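Local coordinates for protein seryl-tRNA synthetase (Pyrococcus horikoshii, PDB 2DQ0) that catalyses the ATP-dependent attachment of serine to tRNA(Ser), passing through a seryl-adenylate, and probably charges tRNA(Sec) with serine as well, at residues R141-S146 and M150-L155; L330-E333 and P337-V340; E359-M362 and K367-E370. One frame throughout, in Å; residues are numbered along the deposited sequence.

Contact 1: R141-S146 and M150-L155; sequences RFLEQS and MEYEIL
Phe142 on helix 139-146 and Tyr152 on strand 152-155 hold their CA atoms 9.3 Å apart, and the gap narrows to 5.8 Å between the CA atoms of Ser146 and Met150, where the chain passes from helix to strand. The Phe142 ring fills the wider end. Phe142 CD1 lies over one face of the Tyr152 ring and Phe142 CE1 comes within 3.5 Å of Tyr152 CD2, but with the ring planes turned 50° from each other the pair is neither a stack nor a T-shape. Phe142 points its ring out from the helix toward the strand, CG standing opposite the backbone nitrogen (chi1 169°). Leu143 adds a second apolar touch, its CD2 methyl lying 3.9 Å from Tyr152 CE2. Nearer the turn, flexible Met150 lays CG against the edge of the Phe142 ring and makes an oblique Met-aromatic contact, its SD 5.1 Å from the ring centroid. Ser146 is small enough for the close approach of the two chains. The hydroxyl of this buried serine bonds back, Ser146 OG to Phe142 O at 2.6 Å, and the same carbonyl accepts Ser146 N. Since strand 152-155 pairs in parallel with strand 132-135, this packing belongs to a beta-alpha-beta crossover.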
loop_
_atom_site.group_PDB
_atom_site.type_symbol
_atom_site.label_atom_id
_atom_site.label_comp_id
_atom_site.label_asym_id
_atom_site.label_seq_id
_atom_site.Cartn_x
_atom_site.Cartn_y
_atom_site.Cartn_z
ATOM N N ARG A 141 -33.959 -14.239 -13.977
ATOM C CA ARG A 141 -32.617 -14.474 -13.476
ATOM C C ARG A 141 -32.665 -14.536 -11.954
ATOM O O ARG A 141 -32.152 -15.475 -11.344
ATOM C CB ARG A 141 -31.648 -13.373 -13.928
ATOM C CG ARG A 141 -30.232 -13.537 -13.351
ATOM C CD ARG A 141 -29.160 -12.897 -14.216
ATOM N NE ARG A 141 -29.256 -11.445 -14.248
ATOM C CZ ARG A 141 -28.772 -10.683 -15.223
ATOM N NH1 ARG A 141 -28.153 -11.236 -16.266
ATOM N NH2 ARG A 141 -28.914 -9.363 -15.154
ATOM N N PHE A 142 -33.297 -13.549 -11.335
ATOM C CA PHE A 142 -33.369 -13.552 -9.893
ATOM C C PHE A 142 -33.949 -14.848 -9.349
ATOM O O PHE A 142 -33.383 -15.452 -8.437
ATOM C CB PHE A 142 -34.210 -12.387 -9.377
ATOM C CG PHE A 142 -34.524 -12.500 -7.914
ATOM C CD1 PHE A 142 -35.668 -13.174 -7.480
ATOM C CD2 PHE A 142 -33.617 -12.051 -6.964
ATOM C CE1 PHE A 142 -35.896 -13.407 -6.127
ATOM C CE2 PHE A 142 -33.840 -12.283 -5.608
ATOM C CZ PHE A 142 -34.984 -12.966 -5.190
ATOM N N LEU A 143 -35.080 -15.278 -9.908
ATOM C CA LEU A 143 -35.752 -16.482 -9.430
ATOM C C LEU A 143 -34.963 -17.764 -9.577
ATOM O O LEU A 143 -35.041 -18.648 -8.711
ATOM C CB LEU A 143 -37.114 -16.611 -10.102
ATOM C CG LEU A 143 -38.135 -15.618 -9.531
ATOM C CD1 LEU A 143 -39.381 -15.560 -10.399
ATOM C CD2 LEU A 143 -38.488 -16.035 -8.120
ATOM N N GLU A 144 -34.200 -17.859 -10.661
ATOM C CA GLU A 144 -33.377 -19.028 -10.923
ATOM C C GLU A 144 -32.230 -19.034 -9.927
ATOM O O GLU A 144 -31.919 -20.062 -9.330
ATOM C CB GLU A 144 -32.806 -18.975 -12.340
ATOM C CG GLU A 144 -33.145 -20.181 -13.206
ATOM C CD GLU A 144 -32.284 -21.396 -12.910
ATOM O OE1 GLU A 144 -31.044 -21.258 -12.943
ATOM O OE2 GLU A 144 -32.845 -22.487 -12.660
ATOM N N GLN A 145 -31.611 -17.876 -9.735
ATOM C CA GLN A 145 -30.490 -17.770 -8.825
ATOM C C GLN A 145 -30.891 -17.943 -7.355
ATOM O O GLN A 145 -30.114 -18.449 -6.533
ATOM C CB GLN A 145 -29.798 -16.431 -9.060
ATOM C CG GLN A 145 -29.115 -16.321 -10.424
ATOM C CD GLN A 145 -27.869 -17.201 -10.535
ATOM O OE1 GLN A 145 -27.914 -18.345 -11.035
ATOM N NE2 GLN A 145 -26.746 -16.673 -10.049
ATOM N N SER A 146 -32.108 -17.536 -7.019
ATOM C CA SER A 146 -32.567 -17.667 -5.644
ATOM C C SER A 146 -33.266 -19.005 -5.412
ATOM O O SER A 146 -33.517 -19.386 -4.275
ATOM C CB SER A 146 -33.513 -16.521 -5.285
ATOM O OG SER A 146 -34.514 -16.354 -6.281
ATOM N N MET A 150 -36.038 -17.250 -1.765
ATOM C CA MET A 150 -35.748 -15.941 -1.173
ATOM C C MET A 150 -36.868 -14.923 -1.374
ATOM O O MET A 150 -37.393 -14.771 -2.481
ATOM C CB MET A 150 -34.426 -15.399 -1.758
ATOM C CG MET A 150 -34.080 -13.947 -1.409
ATOM S SD MET A 150 -32.440 -13.443 -2.029
ATOM C CE MET A 150 -31.947 -12.364 -0.805
ATOM N N GLU A 151 -37.221 -14.212 -0.303
ATOM C CA GLU A 151 -38.285 -13.222 -0.382
ATOM C C GLU A 151 -37.838 -12.075 -1.270
ATOM O O GLU A 151 -36.639 -11.831 -1.393
ATOM C CB GLU A 151 -38.662 -12.725 1.019
ATOM C CG GLU A 151 -40.040 -12.074 1.059
ATOM C CD GLU A 151 -41.079 -12.865 0.248
ATOM O OE1 GLU A 151 -41.379 -14.018 0.632
ATOM O OE2 GLU A 151 -41.587 -12.346 -0.780
ATOM N N TYR A 152 -38.784 -11.378 -1.901
ATOM C CA TYR A 152 -38.409 -10.277 -2.783
ATOM C C TYR A 152 -39.533 -9.342 -3.163
ATOM O O TYR A 152 -40.691 -9.715 -3.195
ATOM C CB TYR A 152 -37.783 -10.822 -4.063
ATOM C CG TYR A 152 -38.775 -11.506 -4.963
ATOM C CD1 TYR A 152 -39.390 -10.820 -6.018
ATOM C CD2 TYR A 152 -39.099 -12.847 -4.773
ATOM C CE1 TYR A 152 -40.297 -11.466 -6.866
ATOM C CE2 TYR A 152 -40.001 -13.496 -5.611
ATOM C CZ TYR A 152 -40.588 -12.806 -6.655
ATOM O OH TYR A 152 -41.422 -13.487 -7.504
ATOM N N GLU A 153 -39.157 -8.120 -3.492
ATOM C CA GLU A 153 -40.093 -7.084 -3.873
ATOM C C GLU A 153 -39.753 -6.675 -5.304
ATOM O O GLU A 153 -38.583 -6.572 -5.658
ATOM C CB GLU A 153 -39.914 -5.915 -2.908
ATOM C CG GLU A 153 -40.761 -4.702 -3.152
ATOM C CD GLU A 153 -40.561 -3.665 -2.057
ATOM O OE1 GLU A 153 -41.037 -3.896 -0.914
ATOM O OE2 GLU A 153 -39.914 -2.629 -2.338
ATOM N N ILE A 154 -40.770 -6.472 -6.134
ATOM C CA ILE A 154 -40.551 -6.075 -7.514
ATOM C C ILE A 154 -40.476 -4.570 -7.563
ATOM O O ILE A 154 -41.272 -3.883 -6.924
ATOM C CB ILE A 154 -41.693 -6.522 -8.427
ATOM C CG1 ILE A 154 -41.709 -8.044 -8.519
ATOM C CG2 ILE A 154 -41.547 -5.877 -9.810
ATOM C CD1 ILE A 154 -40.425 -8.635 -9.044
ATOM N N LEU A 155 -39.510 -4.057 -8.317
ATOM C CA LEU A 155 -39.336 -2.623 -8.430
ATOM C C LEU A 155 -39.907 -2.115 -9.725
ATOM O O LEU A 155 -39.746 -2.747 -10.794
ATOM C CB LEU A 155 -37.863 -2.243 -8.383
ATOM C CG LEU A 155 -37.057 -2.478 -7.112
ATOM C CD1 LEU A 155 -35.564 -2.354 -7.458
ATOM C CD2 LEU A 155 -37.471 -1.495 -6.031
#

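Contact 2: L330-E333 and P337-V340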
loop_
_atom_site.group_PDB
_atom_site.type_symbol
_atom_site.label_atom_id
_atom_site.label_comp_id
_atom_site.label_asym_id
_atom_site.label_seq_id
_atom_site.Cartn_x
_atom_site.Cartn_y
_atom_site.Cartn_z
ATOM N N LEU A 330 -22.742 -9.212 9.724
ATOM C CA LEU A 330 -22.444 -7.854 9.299
ATOM C C LEU A 330 -23.351 -7.413 8.173
ATOM O O LEU A 330 -23.937 -6.326 8.228
ATOM C CB LEU A 330 -20.986 -7.725 8.864
ATOM C CG LEU A 330 -19.998 -7.945 9.999
ATOM C CD1 LEU A 330 -18.589 -7.937 9.439
ATOM C CD2 LEU A 330 -20.196 -6.870 11.064
ATOM N N PHE A 331 -23.480 -8.251 7.151
ATOM C CA PHE A 331 -24.327 -7.878 6.035
ATOM C C PHE A 331 -25.799 -7.830 6.387
ATOM O O PHE A 331 -26.559 -7.076 5.777
ATOM C CB PHE A 331 -24.030 -8.772 4.837
ATOM C CG PHE A 331 -22.725 -8.426 4.173
ATOM C CD1 PHE A 331 -22.695 -7.521 3.093
ATOM C CD2 PHE A 331 -21.508 -8.924 4.691
ATOM C CE1 PHE A 331 -21.476 -7.109 2.538
ATOM C CE2 PHE A 331 -20.285 -8.525 4.153
ATOM C CZ PHE A 331 -20.258 -7.609 3.063
ATOM N N GLN A 332 -26.213 -8.606 7.383
ATOM C CA GLN A 332 -27.603 -8.525 7.812
ATOM C C GLN A 332 -27.814 -7.157 8.488
ATOM O O GLN A 332 -28.805 -6.472 8.205
ATOM C CB GLN A 332 -27.957 -9.663 8.758
ATOM C CG GLN A 332 -27.948 -11.006 8.072
ATOM C CD GLN A 332 -28.180 -12.152 9.026
ATOM O OE1 GLN A 332 -28.069 -13.318 8.651
ATOM N NE2 GLN A 332 -28.505 -11.830 10.262
ATOM N N GLU A 333 -26.883 -6.731 9.344
ATOM C CA GLU A 333 -27.036 -5.417 9.981
ATOM C C GLU A 333 -27.001 -4.303 8.916
ATOM O O GLU A 333 -27.679 -3.275 9.032
ATOM C CB GLU A 333 -25.948 -5.192 11.039
ATOM C CG GLU A 333 -25.981 -6.236 12.173
ATOM C CD GLU A 333 -25.416 -5.730 13.503
ATOM O OE1 GLU A 333 -24.278 -6.112 13.870
ATOM O OE2 GLU A 333 -26.121 -4.948 14.177
ATOM N N PRO A 337 -29.469 -8.098 1.347
ATOM C CA PRO A 337 -29.913 -9.463 1.062
ATOM C C PRO A 337 -28.793 -10.233 0.344
ATOM O O PRO A 337 -28.031 -9.670 -0.431
ATOM C CB PRO A 337 -31.188 -9.252 0.235
ATOM C CG PRO A 337 -30.905 -7.958 -0.498
ATOM C CD PRO A 337 -30.194 -7.098 0.539
ATOM N N TYR A 338 -28.691 -11.524 0.626
ATOM C CA TYR A 338 -27.621 -12.332 0.062
ATOM C C TYR A 338 -27.984 -13.806 0.101
ATOM O O TYR A 338 -29.043 -14.206 0.593
ATOM C CB TYR A 338 -26.344 -12.117 0.890
ATOM C CG TYR A 338 -26.427 -12.650 2.323
ATOM C CD1 TYR A 338 -26.216 -13.999 2.599
ATOM C CD2 TYR A 338 -26.761 -11.808 3.394
ATOM C CE1 TYR A 338 -26.337 -14.511 3.900
ATOM C CE2 TYR A 338 -26.887 -12.310 4.710
ATOM C CZ TYR A 338 -26.676 -13.665 4.951
ATOM O OH TYR A 338 -26.843 -14.184 6.223
ATOM N N ARG A 339 -27.072 -14.608 -0.415
ATOM C CA ARG A 339 -27.223 -16.044 -0.419
ATOM C C ARG A 339 -25.786 -16.538 -0.176
ATOM O O ARG A 339 -24.838 -15.946 -0.686
ATOM C CB ARG A 339 -27.760 -16.517 -1.784
ATOM C CG ARG A 339 -26.764 -16.402 -2.925
ATOM C CD ARG A 339 -27.300 -16.883 -4.255
ATOM N NE ARG A 339 -26.177 -17.085 -5.161
ATOM C CZ ARG A 339 -26.196 -17.860 -6.239
ATOM N NH1 ARG A 339 -25.106 -17.983 -6.987
ATOM N NH2 ARG A 339 -27.301 -18.513 -6.569
ATOM N N VAL A 340 -25.591 -17.565 0.642
ATOM C CA VAL A 340 -24.223 -18.020 0.825
ATOM C C VAL A 340 -24.093 -19.303 0.045
ATOM O O VAL A 340 -25.013 -20.113 -0.018
ATOM C CB VAL A 340 -23.807 -18.195 2.326
ATOM C CG1 VAL A 340 -24.913 -17.730 3.238
ATOM C CG2 VAL A 340 -23.354 -19.609 2.594
#
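Tyr338 gives up the most surface here, followed by Gln332 and Phe331, and between them these three join the end of helix 316-333 to the start of strand 338-342. The tyrosine ring reaches across from the strand, turned toward the helix by a CG that lies between the backbone nitrogen and the carbonyl carbon (chi1 67°). Gln332 meets it at the rim: its CG lies near the ring plane, 3.8 Å from Tyr338 CE2, and its extended chain carries the amide on toward the hydroxyl. Amide and ring are almost coplanar, 11° apart, and Gln332 OE1 comes to 2.9 Å from Tyr338 OH. Glutamine suits this partly exposed position because its CG methylene can lie at an aromatic edge while its oxygen meets the phenol. Phe331 plays the apolar part. Phe331 CB approaches the ring obliquely, 4.3 Å from Tyr338 CD2, while its own ring leads away to pack on Val371 and Val372 of strand 367-376; the Phe331 side chain comes about 7 Å from the bound seryl-adenylate analogue at nearest atoms. Beyond the two segments, the Tyr338 ring meets that of Trp129 with the planes at about 20°. The phenol has a single proton and two oxygens within its reach, Gln332 OE1 and, one helical turn earlier, Glu328 OE1, which implies that one proton serves two acceptors, both tying the tyrosine to helix 316-333.

Contact 3: E359-M362 and K367-E370; sequences EAWM and KFRE. With SSA (5'-O-(N-(L-seryl)-sulfamoyl)adenosine), chain G; SO4 (sulfate ion), chain D.
Glu359 pairs with Glu370, a non-hydrogen-bonded pair with CA atoms 4.0 Å apart. Its CG packs against the backbone of Glu370, and its carboxylate goes to a salt bridge with Arg339 on the neighbouring strand. Glu370, on the same face, runs out into the active site: Glu370 OE1 accepts a hydrogen bond from the ribose O3' of the bound seryl-adenylate analogue at 2.8 Å, and its backbone oxygen accepts one from Arg412. Ala360 follows on the opposite face as a hydrogen-bonded pair with Arg369. Ala360 N donates to Arg369 O, and Arg369 N returns the bond to Ala360 O at 2.7 Å. The alternation is that of antiparallel strands, and with only four residues between them 354-362 and 367-376 form a beta hairpin within the largely antiparallel sheet of the class II synthetase core. Trp361 comes next, on the same face as Glu359. A chi1 of 175° turns its indole away from its own backbone nitrogen and over the Lys367 backbone, so that Lys367 N sits above one of its faces. The indole also turns its edge to Phe368 in a T-shaped pair, planes at 65°, with Trp361 CE3 3.5 Å from Phe368 CE1. Phenylalanine suits this buried site, offering a broad apolar face to the indole and a rim to Glu359 O; a serine in its place would probably strip the Trp361 edge of its aromatic partner and open a gap beside Met150. Met362, on the other face, bonds its backbone nitrogen to Lys367 O at 2.7 Å. Its pliable side chain crosses that of Arg369 at about a right angle, Met362 CG to Arg369 CG 3.5 Å. The arginine then bends away: Arg369 NH2 hydrogen-bonds to Gln365, and Arg369 NH1 donates to O4 of a sulfate, probably from the crystallisation liquor, at 3.0 Å.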
loop_
_atom_site.group_PDB
_atom_site.type_symbol
_atom_site.label_atom_id
_atom_site.label_comp_id
_atom_site.label_asym_id
_atom_site.label_seq_id
_atom_site.Cartn_x
_atom_site.Cartn_y
_atom_site.Cartn_z
ATOM N N GLU A 359 -22.613 -14.046 -1.493
ATOM C CA GLU A 359 -22.874 -13.310 -2.729
ATOM C C GLU A 359 -24.080 -12.456 -2.476
ATOM O O GLU A 359 -25.167 -12.976 -2.243
ATOM C CB GLU A 359 -23.145 -14.254 -3.897
ATOM C CG GLU A 359 -21.928 -15.081 -4.327
ATOM C CD GLU A 359 -22.295 -16.222 -5.274
ATOM O OE1 GLU A 359 -21.389 -16.901 -5.805
ATOM O OE2 GLU A 359 -23.501 -16.451 -5.486
ATOM N N ALA A 360 -23.881 -11.142 -2.487
ATOM C CA ALA A 360 -24.971 -10.189 -2.249
ATOM C C ALA A 360 -25.761 -9.968 -3.488
ATOM O O ALA A 360 -25.228 -10.006 -4.590
ATOM C CB ALA A 360 -24.445 -8.850 -1.783
ATOM N N TRP A 361 -27.046 -9.737 -3.290
ATOM C CA TRP A 361 -27.942 -9.449 -4.380
ATOM C C TRP A 361 -27.602 -8.011 -4.791
ATOM O O TRP A 361 -27.507 -7.122 -3.948
ATOM C CB TRP A 361 -29.403 -9.539 -3.910
ATOM C CG TRP A 361 -30.319 -9.116 -5.004
ATOM C CD1 TRP A 361 -31.109 -8.000 -5.036
ATOM C CD2 TRP A 361 -30.432 -9.728 -6.292
ATOM N NE1 TRP A 361 -31.706 -7.874 -6.270
ATOM C CE2 TRP A 361 -31.307 -8.922 -7.063
ATOM C CE3 TRP A 361 -29.877 -10.877 -6.870
ATOM C CZ2 TRP A 361 -31.643 -9.233 -8.395
ATOM C CZ3 TRP A 361 -30.208 -11.189 -8.188
ATOM C CH2 TRP A 361 -31.085 -10.366 -8.936
ATOM N N MET A 362 -27.403 -7.778 -6.079
ATOM C CA MET A 362 -27.072 -6.443 -6.544
ATOM C C MET A 362 -28.201 -5.955 -7.439
ATOM O O MET A 362 -28.223 -6.192 -8.650
ATOM C CB MET A 362 -25.734 -6.472 -7.302
ATOM C CG MET A 362 -24.547 -6.982 -6.467
ATOM S SD MET A 362 -24.057 -5.857 -5.084
ATOM C CE MET A 362 -22.455 -6.551 -4.651
ATOM N N LYS A 367 -28.049 -9.386 -10.247
ATOM C CA LYS A 367 -27.419 -10.663 -9.886
ATOM C C LYS A 367 -26.750 -10.746 -8.496
ATOM O O LYS A 367 -26.573 -9.745 -7.811
ATOM C CB LYS A 367 -26.413 -11.078 -10.974
ATOM C CG LYS A 367 -25.477 -10.005 -11.405
ATOM C CD LYS A 367 -24.605 -10.456 -12.569
ATOM C CE LYS A 367 -25.370 -10.580 -13.882
ATOM N NZ LYS A 367 -24.424 -10.729 -15.046
ATOM N N PHE A 368 -26.428 -11.959 -8.068
ATOM C CA PHE A 368 -25.740 -12.140 -6.796
ATOM C C PHE A 368 -24.231 -12.043 -7.074
ATOM O O PHE A 368 -23.724 -12.679 -7.992
ATOM C CB PHE A 368 -26.051 -13.506 -6.191
ATOM C CG PHE A 368 -27.449 -13.644 -5.667
ATOM C CD1 PHE A 368 -28.479 -14.092 -6.494
ATOM C CD2 PHE A 368 -27.731 -13.365 -4.327
ATOM C CE1 PHE A 368 -29.773 -14.263 -5.989
ATOM C CE2 PHE A 368 -29.017 -13.528 -3.808
ATOM C CZ PHE A 368 -30.042 -13.977 -4.637
ATOM N N ARG A 369 -23.509 -11.248 -6.296
ATOM C CA ARG A 369 -22.071 -11.123 -6.530
ATOM C C ARG A 369 -21.286 -11.369 -5.250
ATOM O O ARG A 369 -21.681 -10.893 -4.172
ATOM C CB ARG A 369 -21.726 -9.726 -7.069
ATOM C CG ARG A 369 -22.524 -9.259 -8.290
ATOM C CD ARG A 369 -22.455 -10.244 -9.439
ATOM N NE ARG A 369 -21.100 -10.681 -9.811
ATOM C CZ ARG A 369 -20.275 -10.037 -10.646
ATOM N NH1 ARG A 369 -19.075 -10.541 -10.912
ATOM N NH2 ARG A 369 -20.626 -8.890 -11.214
ATOM N N GLU A 370 -20.179 -12.109 -5.382
ATOM C CA GLU A 370 -19.298 -12.414 -4.261
ATOM C C GLU A 370 -18.958 -11.143 -3.536
ATOM O O GLU A 370 -18.586 -10.141 -4.154
ATOM C CB GLU A 370 -17.982 -13.053 -4.709
ATOM C CG GLU A 370 -16.994 -13.230 -3.541
ATOM C CD GLU A 370 -15.668 -13.834 -3.952
ATOM O OE1 GLU A 370 -14.770 -13.935 -3.081
ATOM O OE2 GLU A 370 -15.519 -14.214 -5.137
HETATM N N10 SSA G . -8.223 -13.685 2.581
HETATM C CA SSA G . -9.438 -14.129 1.874
HETATM C CB SSA G . -10.669 -13.886 2.706
HETATM O OG SSA G . -11.000 -12.496 2.794
HETATM C C9 SSA G . -9.650 -13.430 0.536
HETATM O O9 SSA G . -8.932 -12.496 0.189
HETATM N N8 SSA G . -10.634 -13.900 -0.239
HETATM S S1 SSA G . -10.965 -13.195 -1.645
HETATM O O1S SSA G . -9.763 -13.353 -2.451
HETATM O O2S SSA G . -12.229 -13.767 -2.093
HETATM O "O5'" SSA G . -11.146 -11.682 -1.274
HETATM C "C5'" SSA G . -12.122 -11.316 -0.318
HETATM C "C4'" SSA G . -13.065 -10.284 -0.852
HETATM O "O4'" SSA G . -12.359 -9.076 -1.194
HETATM C "C3'" SSA G . -13.849 -10.610 -2.108
HETATM O "O3'" SSA G . -14.930 -11.462 -1.790
HETATM C "C2'" SSA G . -14.341 -9.218 -2.461
HETATM O "O2'" SSA G . -15.361 -8.732 -1.622
HETATM C "C1'" SSA G . -13.057 -8.407 -2.236
HETATM N N9 SSA G . -12.161 -8.373 -3.388
HETATM C C8 SSA G . -11.305 -9.352 -3.866
HETATM N N7 SSA G . -10.639 -8.990 -4.933
HETATM C C5 SSA G . -11.083 -7.694 -5.180
HETATM C C6 SSA G . -10.770 -6.748 -6.192
HETATM N N6 SSA G . -9.900 -6.988 -7.167
HETATM N N1 SSA G . -11.385 -5.527 -6.144
HETATM C C2 SSA G . -12.261 -5.285 -5.143
HETATM N N3 SSA G . -12.640 -6.104 -4.136
HETATM C C4 SSA G . -12.018 -7.303 -4.225
HETATM S S SO4 D . -17.570 -8.708 -14.178
HETATM O O1 SO4 D . -16.618 -7.729 -13.617
HETATM O O2 SO4 D . -18.925 -8.125 -14.130
HETATM O O3 SO4 D . -17.230 -9.042 -15.578
HETATM O O4 SO4 D . -17.509 -9.941 -13.373
#

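The three contacts follow one another along the chain, contact 1 closing before contact 2 opens and contact 2 before contact 3, yet they gather on the same side of the chain's centre. Their centres lie about 15 Å (1 and 2), 12 Å (1 and 3) and 10 Å (2 and 3) apart. Contacts 2 and 3 share the large mixed sheet of the catalytic core, where strands 338-342 and 354-362 are antiparallel neighbours. Contact 1 lies against this sheet from its own beta-alpha-beta unit: Met150 packs on both Pro337 and Phe368, and Gln145 O probably accepts a hydrogen bond from Arg339. That unit packs near the turn end of the hairpin, whereas Glu370 at the other end of contact 3 reaches the bound seryl-adenylate analogue.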